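Restriction endonuclease Hpy99I (Helicobacter pylori, PDB 3GOX) is a type II restriction endonuclease of the beta-beta-alpha-Me class that binds its target DNA and cuts it. Local coordinates at residues N26-V34 against I77-K85; A131-T139 against I148-V156. All blocks are in the same frame, centred on the assembly; numbering follows the deposited sequence.

Contact 1. Residues N26-V34 against I77-K85. With ZN (zinc ion), chain E.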
loop_
_atom_site.group_PDB
_atom_site.type_symbol
_atom_site.label_atom_id
_atom_site.label_comp_id
_atom_site.label_asym_id
_atom_site.label_seq_id
_atom_site.Cartn_x
_atom_site.Cartn_y
_atom_site.Cartn_z
ATOM N N ASN A 26 26.864 21.185 7.588
ATOM C CA ASN A 26 25.787 20.816 6.656
ATOM C C ASN A 26 24.443 20.650 7.327
ATOM O O ASN A 26 23.421 20.545 6.637
ATOM C CB ASN A 26 26.085 19.477 5.962
ATOM C CG ASN A 26 27.303 19.522 5.093
ATOM O OD1 ASN A 26 27.561 20.506 4.402
ATOM N ND2 ASN A 26 28.060 18.418 5.093
ATOM N N ILE A 27 24.436 20.610 8.661
ATOM C CA ILE A 27 23.244 20.259 9.431
ATOM C C ILE A 27 22.452 21.506 9.799
ATOM O O ILE A 27 22.945 22.354 10.535
ATOM C CB ILE A 27 23.635 19.530 10.718
ATOM C CG1 ILE A 27 24.485 18.301 10.392
ATOM C CG2 ILE A 27 22.398 19.161 11.520
ATOM C CD1 ILE A 27 23.842 17.286 9.478
ATOM N N VAL A 28 21.219 21.595 9.305
ATOM C CA VAL A 28 20.376 22.760 9.589
ATOM C C VAL A 28 19.748 22.671 10.981
ATOM O O VAL A 28 19.603 21.582 11.549
ATOM C CB VAL A 28 19.237 22.956 8.546
ATOM C CG1 VAL A 28 19.828 23.248 7.164
ATOM C CG2 VAL A 28 18.250 21.773 8.539
ATOM N N PRO A 29 19.351 23.825 11.544
ATOM C CA PRO A 29 18.650 23.781 12.812
ATOM C C PRO A 29 17.427 22.875 12.794
ATOM O O PRO A 29 16.788 22.735 11.768
ATOM C CB PRO A 29 18.267 25.242 13.068
ATOM C CG PRO A 29 19.265 26.007 12.304
ATOM C CD PRO A 29 19.540 25.211 11.079
ATOM N N ASN A 30 17.155 22.248 13.943
ATOM C CA ASN A 30 16.009 21.359 14.159
ATOM C C ASN A 30 16.162 19.983 13.539
ATOM O O ASN A 30 15.262 19.142 13.645
ATOM C CB ASN A 30 14.684 22.003 13.735
ATOM C CG ASN A 30 14.388 23.249 14.508
ATOM O OD1 ASN A 30 14.747 23.346 15.668
ATOM N ND2 ASN A 30 13.759 24.220 13.866
ATOM N N SER A 31 17.342 19.711 12.986
ATOM C CA SER A 31 17.699 18.350 12.559
ATOM C C SER A 31 17.766 17.449 13.767
ATOM O O SER A 31 18.439 17.790 14.743
ATOM C CB SER A 31 19.049 18.359 11.855
ATOM O OG SER A 31 19.007 19.090 10.641
ATOM N N VAL A 32 17.090 16.302 13.710
ATOM C CA VAL A 32 17.086 15.315 14.789
ATOM C C VAL A 32 18.294 14.404 14.660
ATOM O O VAL A 32 18.620 13.892 13.588
ATOM C CB VAL A 32 15.791 14.469 14.789
ATOM C CG1 VAL A 32 15.806 13.408 15.919
ATOM C CG2 VAL A 32 14.594 15.398 14.942
ATOM N N GLY A 33 18.946 14.187 15.794
ATOM C CA GLY A 33 20.046 13.246 15.898
ATOM C C GLY A 33 19.902 12.359 17.112
ATOM O O GLY A 33 19.150 12.657 18.040
ATOM N N VAL A 34 20.627 11.246 17.079
ATOM C CA VAL A 34 20.728 10.327 18.213
ATOM C C VAL A 34 22.178 10.352 18.739
ATOM O O VAL A 34 23.161 10.394 17.969
ATOM C CB VAL A 34 20.275 8.909 17.824
ATOM C CG1 VAL A 34 21.091 8.326 16.700
ATOM C CG2 VAL A 34 20.280 8.009 19.048
ATOM N N ILE A 77 8.403 14.835 13.396
ATOM C CA ILE A 77 9.703 14.555 12.783
ATOM C C ILE A 77 9.465 13.927 11.401
ATOM O O ILE A 77 8.787 12.899 11.297
ATOM C CB ILE A 77 10.532 13.599 13.629
ATOM C CG1 ILE A 77 10.712 14.129 15.053
ATOM C CG2 ILE A 77 11.898 13.350 12.962
ATOM C CD1 ILE A 77 11.299 13.084 16.039
ATOM N N CYS A 78 10.010 14.530 10.338
ATOM C CA CYS A 78 9.843 14.014 8.979
ATOM C C CYS A 78 10.600 12.692 8.809
ATOM O O CYS A 78 11.714 12.557 9.297
ATOM C CB CYS A 78 10.328 15.034 7.961
ATOM S SG CYS A 78 10.331 14.428 6.254
ATOM N N ASN A 79 10.011 11.720 8.110
ATOM C CA ASN A 79 10.644 10.413 7.948
ATOM C C ASN A 79 11.725 10.350 6.889
ATOM O O ASN A 79 12.362 9.300 6.737
ATOM C CB ASN A 79 9.610 9.313 7.689
ATOM C CG ASN A 79 9.097 9.333 6.268
ATOM O OD1 ASN A 79 8.832 10.383 5.733
ATOM N ND2 ASN A 79 8.962 8.170 5.660
ATOM N N ILE A 80 11.945 11.454 6.171
ATOM C CA ILE A 80 13.026 11.513 5.191
ATOM C C ILE A 80 14.108 12.401 5.783
ATOM O O ILE A 80 15.116 11.900 6.282
ATOM C CB ILE A 80 12.523 11.981 3.797
ATOM C CG1 ILE A 80 11.381 11.078 3.307
ATOM C CG2 ILE A 80 13.667 12.009 2.804
ATOM C CD1 ILE A 80 11.712 9.635 3.180
ATOM N N CYS A 81 13.875 13.697 5.850
ATOM C CA CYS A 81 14.900 14.610 6.338
ATOM C C CYS A 81 15.127 14.524 7.852
ATOM O O CYS A 81 16.162 14.970 8.353
ATOM C CB CYS A 81 14.580 16.063 5.929
ATOM S SG CYS A 81 13.089 16.833 6.664
ATOM N N HIS A 82 14.169 13.968 8.592
ATOM C CA HIS A 82 14.297 13.868 10.055
ATOM C C HIS A 82 14.655 15.231 10.660
ATOM O O HIS A 82 15.512 15.360 11.532
ATOM C CB HIS A 82 15.258 12.734 10.482
ATOM C CG HIS A 82 14.637 11.373 10.422
ATOM N ND1 HIS A 82 14.536 10.646 9.250
ATOM C CD2 HIS A 82 14.019 10.635 11.374
ATOM C CE1 HIS A 82 13.904 9.505 9.498
ATOM N NE2 HIS A 82 13.572 9.477 10.774
ATOM N N ILE A 83 13.922 16.241 10.225
ATOM C CA ILE A 83 13.912 17.559 10.854
ATOM C C ILE A 83 12.574 17.661 11.567
ATOM O O ILE A 83 11.543 17.176 11.059
ATOM C CB ILE A 83 14.087 18.683 9.802
ATOM C CG1 ILE A 83 15.465 18.538 9.154
ATOM C CG2 ILE A 83 13.873 20.071 10.409
ATOM C CD1 ILE A 83 15.667 19.428 7.921
ATOM N N LEU A 84 12.616 18.250 12.758
ATOM C CA LEU A 84 11.424 18.474 13.568
ATOM C C LEU A 84 10.756 19.752 13.061
ATOM O O LEU A 84 11.398 20.810 13.039
ATOM C CB LEU A 84 11.819 18.606 15.045
ATOM C CG LEU A 84 10.711 18.848 16.069
ATOM C CD1 LEU A 84 9.849 17.596 16.217
ATOM C CD2 LEU A 84 11.361 19.300 17.404
ATOM N N LYS A 85 9.511 19.625 12.601
ATOM C CA LYS A 85 8.752 20.706 11.980
ATOM C C LYS A 85 7.380 20.820 12.625
ATOM O O LYS A 85 6.876 19.872 13.213
ATOM C CB LYS A 85 8.606 20.439 10.477
ATOM C CG LYS A 85 9.910 20.500 9.727
ATOM C CD LYS A 85 9.708 20.434 8.206
ATOM C CE LYS A 85 11.040 20.526 7.464
ATOM N NZ LYS A 85 10.857 20.810 6.001
HETATM ZN ZN ZN E . 11.291 16.287 5.255
HETATM O O HOH W 1 12.050 23.052 11.490
HETATM O O HOH W 2 18.214 14.599 10.896
#

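Contact 2. Residues A131-T139 against I148-V156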
loop_
_atom_site.group_PDB
_atom_site.type_symbol
_atom_site.label_atom_id
_atom_site.label_comp_id
_atom_site.label_asym_id
_atom_site.label_seq_id
_atom_site.Cartn_x
_atom_site.Cartn_y
_atom_site.Cartn_z
ATOM N N ALA A 131 -9.291 5.203 -21.698
ATOM C CA ALA A 131 -9.679 4.809 -20.340
ATOM C C ALA A 131 -10.637 3.617 -20.364
ATOM O O ALA A 131 -11.602 3.611 -21.121
ATOM C CB ALA A 131 -10.329 5.973 -19.635
ATOM N N PRO A 132 -10.365 2.593 -19.542
ATOM C CA PRO A 132 -11.358 1.534 -19.357
ATOM C C PRO A 132 -12.698 2.109 -18.891
ATOM O O PRO A 132 -12.733 2.856 -17.908
ATOM C CB PRO A 132 -10.719 0.667 -18.260
ATOM C CG PRO A 132 -9.276 0.872 -18.452
ATOM C CD PRO A 132 -9.144 2.321 -18.760
ATOM N N PRO A 133 -13.793 1.785 -19.603
ATOM C CA PRO A 133 -15.073 2.333 -19.167
ATOM C C PRO A 133 -15.482 1.899 -17.751
ATOM O O PRO A 133 -15.221 0.770 -17.335
ATOM C CB PRO A 133 -16.055 1.789 -20.215
ATOM C CG PRO A 133 -15.213 1.505 -21.433
ATOM C CD PRO A 133 -13.926 0.998 -20.839
ATOM N N LYS A 134 -16.099 2.809 -17.006
ATOM C CA LYS A 134 -16.716 2.464 -15.729
ATOM C C LYS A 134 -17.675 1.296 -15.950
ATOM O O LYS A 134 -18.416 1.265 -16.925
ATOM C CB LYS A 134 -17.457 3.673 -15.149
ATOM C CG LYS A 134 -18.503 3.364 -14.080
ATOM C CD LYS A 134 -17.893 2.940 -12.743
ATOM C CE LYS A 134 -18.535 3.717 -11.603
ATOM N NZ LYS A 134 -18.352 5.191 -11.784
ATOM N N GLY A 135 -17.635 0.315 -15.055
ATOM C CA GLY A 135 -18.498 -0.853 -15.184
ATOM C C GLY A 135 -18.059 -1.874 -16.212
ATOM O O GLY A 135 -18.788 -2.810 -16.472
ATOM N N SER A 136 -16.889 -1.710 -16.809
ATOM C CA SER A 136 -16.343 -2.731 -17.692
ATOM C C SER A 136 -15.524 -3.750 -16.921
ATOM O O SER A 136 -15.065 -3.493 -15.812
ATOM C CB SER A 136 -15.490 -2.136 -18.808
ATOM O OG SER A 136 -14.358 -1.478 -18.320
ATOM N N VAL A 137 -15.351 -4.920 -17.517
ATOM C CA VAL A 137 -14.457 -5.932 -16.974
ATOM C C VAL A 137 -13.025 -5.654 -17.430
ATOM O O VAL A 137 -12.728 -5.630 -18.635
ATOM C CB VAL A 137 -14.919 -7.339 -17.369
ATOM C CG1 VAL A 137 -13.904 -8.384 -16.873
ATOM C CG2 VAL A 137 -16.315 -7.607 -16.831
ATOM N N PHE A 138 -12.159 -5.428 -16.450
ATOM C CA PHE A 138 -10.769 -5.023 -16.637
ATOM C C PHE A 138 -9.850 -6.105 -16.065
ATOM O O PHE A 138 -10.199 -6.757 -15.086
ATOM C CB PHE A 138 -10.564 -3.729 -15.853
ATOM C CG PHE A 138 -9.166 -3.182 -15.893
ATOM C CD1 PHE A 138 -8.688 -2.540 -17.025
ATOM C CD2 PHE A 138 -8.343 -3.265 -14.777
ATOM C CE1 PHE A 138 -7.409 -2.018 -17.055
ATOM C CE2 PHE A 138 -7.069 -2.729 -14.800
ATOM C CZ PHE A 138 -6.606 -2.111 -15.937
ATOM N N THR A 139 -8.676 -6.284 -16.674
ATOM C CA THR A 139 -7.617 -7.144 -16.144
ATOM C C THR A 139 -6.381 -6.276 -15.974
ATOM O O THR A 139 -5.840 -5.745 -16.930
ATOM C CB THR A 139 -7.355 -8.366 -17.053
ATOM O OG1 THR A 139 -8.603 -9.021 -17.312
ATOM C CG2 THR A 139 -6.386 -9.335 -16.373
ATOM N N ILE A 148 -14.251 -5.342 -11.993
ATOM C CA ILE A 148 -15.283 -4.511 -12.623
ATOM C C ILE A 148 -14.947 -3.071 -12.255
ATOM O O ILE A 148 -14.889 -2.721 -11.068
ATOM C CB ILE A 148 -16.703 -4.855 -12.114
ATOM C CG1 ILE A 148 -17.054 -6.321 -12.365
ATOM C CG2 ILE A 148 -17.752 -3.944 -12.760
ATOM C CD1 ILE A 148 -18.258 -6.762 -11.561
ATOM N N VAL A 149 -14.618 -2.270 -13.265
ATOM C CA VAL A 149 -14.079 -0.930 -13.062
ATOM C C VAL A 149 -15.000 -0.059 -12.199
ATOM O O VAL A 149 -16.172 0.143 -12.530
ATOM C CB VAL A 149 -13.813 -0.233 -14.416
ATOM C CG1 VAL A 149 -13.238 1.176 -14.177
ATOM C CG2 VAL A 149 -12.862 -1.079 -15.260
ATOM N N GLY A 150 -14.454 0.458 -11.094
ATOM C CA GLY A 150 -15.221 1.303 -10.176
ATOM C C GLY A 150 -16.155 0.566 -9.249
ATOM O O GLY A 150 -16.863 1.201 -8.467
ATOM N N VAL A 151 -16.178 -0.769 -9.337
ATOM C CA VAL A 151 -17.031 -1.603 -8.483
ATOM C C VAL A 151 -16.217 -2.596 -7.639
ATOM O O VAL A 151 -16.352 -2.600 -6.406
ATOM C CB VAL A 151 -18.103 -2.331 -9.310
ATOM C CG1 VAL A 151 -18.955 -3.279 -8.458
ATOM C CG2 VAL A 151 -19.012 -1.316 -9.984
ATOM N N THR A 152 -15.411 -3.456 -8.265
ATOM C CA THR A 152 -14.524 -4.375 -7.505
ATOM C C THR A 152 -13.036 -3.998 -7.500
ATOM O O THR A 152 -12.228 -4.655 -6.812
ATOM C CB THR A 152 -14.699 -5.845 -7.876
ATOM O OG1 THR A 152 -14.368 -6.030 -9.250
ATOM C CG2 THR A 152 -16.142 -6.314 -7.623
ATOM N N ALA A 153 -12.674 -2.966 -8.256
ATOM C CA ALA A 153 -11.386 -2.280 -8.113
ATOM C C ALA A 153 -11.480 -0.912 -8.762
ATOM O O ALA A 153 -12.161 -0.719 -9.783
ATOM C CB ALA A 153 -10.249 -3.086 -8.714
ATOM N N ASN A 154 -10.767 0.032 -8.165
ATOM C CA ASN A 154 -10.649 1.377 -8.686
ATOM C C ASN A 154 -9.354 1.492 -9.493
ATOM O O ASN A 154 -8.318 0.991 -9.086
ATOM C CB ASN A 154 -10.661 2.439 -7.574
ATOM C CG ASN A 154 -11.999 2.528 -6.852
ATOM O OD1 ASN A 154 -13.062 2.186 -7.409
ATOM N ND2 ASN A 154 -11.961 3.026 -5.610
ATOM N N LEU A 155 -9.427 2.151 -10.639
ATOM C CA LEU A 155 -8.283 2.318 -11.525
ATOM C C LEU A 155 -7.727 3.738 -11.477
ATOM O O LEU A 155 -8.432 4.695 -11.124
ATOM C CB LEU A 155 -8.649 1.960 -12.962
ATOM C CG LEU A 155 -9.261 0.583 -13.193
ATOM C CD1 LEU A 155 -9.316 0.332 -14.689
ATOM C CD2 LEU A 155 -8.541 -0.544 -12.466
ATOM N N VAL A 156 -6.467 3.864 -11.879
ATOM C CA VAL A 156 -5.797 5.161 -11.920
ATOM C C VAL A 156 -4.949 5.291 -13.172
ATOM O O VAL A 156 -4.517 4.274 -13.735
ATOM C CB VAL A 156 -4.883 5.368 -10.693
ATOM C CG1 VAL A 156 -5.706 5.394 -9.420
ATOM C CG2 VAL A 156 -3.781 4.304 -10.637
#

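Contact 1. Residues N26-V34 against I77-K85
The carbonyl oxygen of His82 has two partners: Val32 N donates to His82 O in a 2.8 Å hydrogen bond, and water 2 lies 2.9 Å from the same His82 O. Water 2 also reaches Val32 O; with several acceptors competing for its two protons, which bond it makes is not certain. Two residues further along, Leu84 N donates to Asn30 O at 2.9 Å in an almost straight bond, 175° at the hydrogen. These two bonds flank a single beta bridge between Ser31 and Ile83. Water 1 adds a third link, accepting from Asn30 ND2 and donating to Leu84 O.

The 26-34 side is shaped by a type II turn from Val28 to Ser31. Ser31 OG donates to Val28 O at 2.7 Å. Ser31 N binds the same oxygen from the same face of the carbonyl plane, which ties the turn to the bridged residue itself.

Apolar groups close the two ends of the contact. Val28 CG2 meets Ile83 CD1 at 3.5 Å, the two side chains crossing at about a right angle. With CG1 of Val32 anti to the backbone N (chi1 179°), CG2 is the branch left on the side of Ile77. Val32 CG2 lies 3.9 Å from Ile77 CG2.

The 77-85 loop is a zinc knuckle. Cys78 SG binds the zinc ion at 2.3 Å and also accepts from Ile80 N. Cys81 binds the same zinc ion, and Cys107 and Cys110 complete the site. His82 ND1 donates to Ile80 O, while His82 NE2 is hydrogen-bonded to Thr152 OG1 of the second subunit.

The contact joins the SH3-like region to the zinc-binding region. Strand 32-39 lies between strands 17-20 and 42-47 in its sheet, and the knuckle connects strands 75-77 and 84-86.

Contact 2. Residues A131-T139 against I148-V156
Val149 packs on a type II beta turn, Pro133 to Ser136, while Leu155 packs on Pro132 before the turn and Phe138 beyond it. Strand 137-139 pairs antiparallel with 146-148 in a hairpin whose connecting loop carries Cys140 and Cys143, two of the four ligands of the second zinc ion. Leu155 begins strand 155-159, the first strand of the probable beta-beta-alpha-Me unit.

Backbone bonds set the register. Gly135 N donates to Val149 O at 2.9 Å, and Val149 N donates to Ser136 O at 2.9 Å with 170° at the hydrogen. Beyond them, Val137 and Ile148 form a non-hydrogen-bonded pair. Gly135 itself has positive phi, as the third residue of a type II turn commonly does.

One side-chain bond stiffens the turn. Ser136 OG reaches Pro133 O at 2.6 Å, in the carbonyl plane and on a lone pair. Ser136 N binds the same oxygen. The hydroxyl sits between the backbone N and the carbonyl carbon (chi1 63°), and there Ser136 OG also lies 3.4 Å from Val149 CG2.

Apolar contacts make up the rest. Val149 CG2 touches Phe138 CB at 3.6 Å and also faces Pro132 CB. Trp169 of strand 166-171 touches both Pro132 and Leu155. Leu155 approaches Phe138 from the opposite direction. Its CD2 packs on Phe138 CE2 at 3.5 Å. Leu155 CD1 lies between Pro132 CG, 3.8 Å away, and the face of the Phe138 ring. There it makes a CH-pi contact: Leu155 CD1 stands 3.5 Å from the Phe138 ring centroid, only 3° off the ring normal.

How the contacts relate
Within one chain, contacts 1 and 2 follow in series and lie on opposite sides of the chain's centre. Their centres are 42 Å apart and their nearest atoms about 21 Å apart. Each lies by a different Cys4 zinc site. The dimer brings them together. Thr152 OG1, the partner of His82 across the subunits, also accepts from Ile148 N, so this hydroxyl joins the contact 2 loop to contact 1 of the other subunit. Val34 packs on Val137 of the second subunit as well. Contact 2 is nearer the DNA, about 3 Å at the nearest atom against about 5 Å. Its Leu155 side chain is about 12 Å from the sodium ion bound by Asp158 and Asn175.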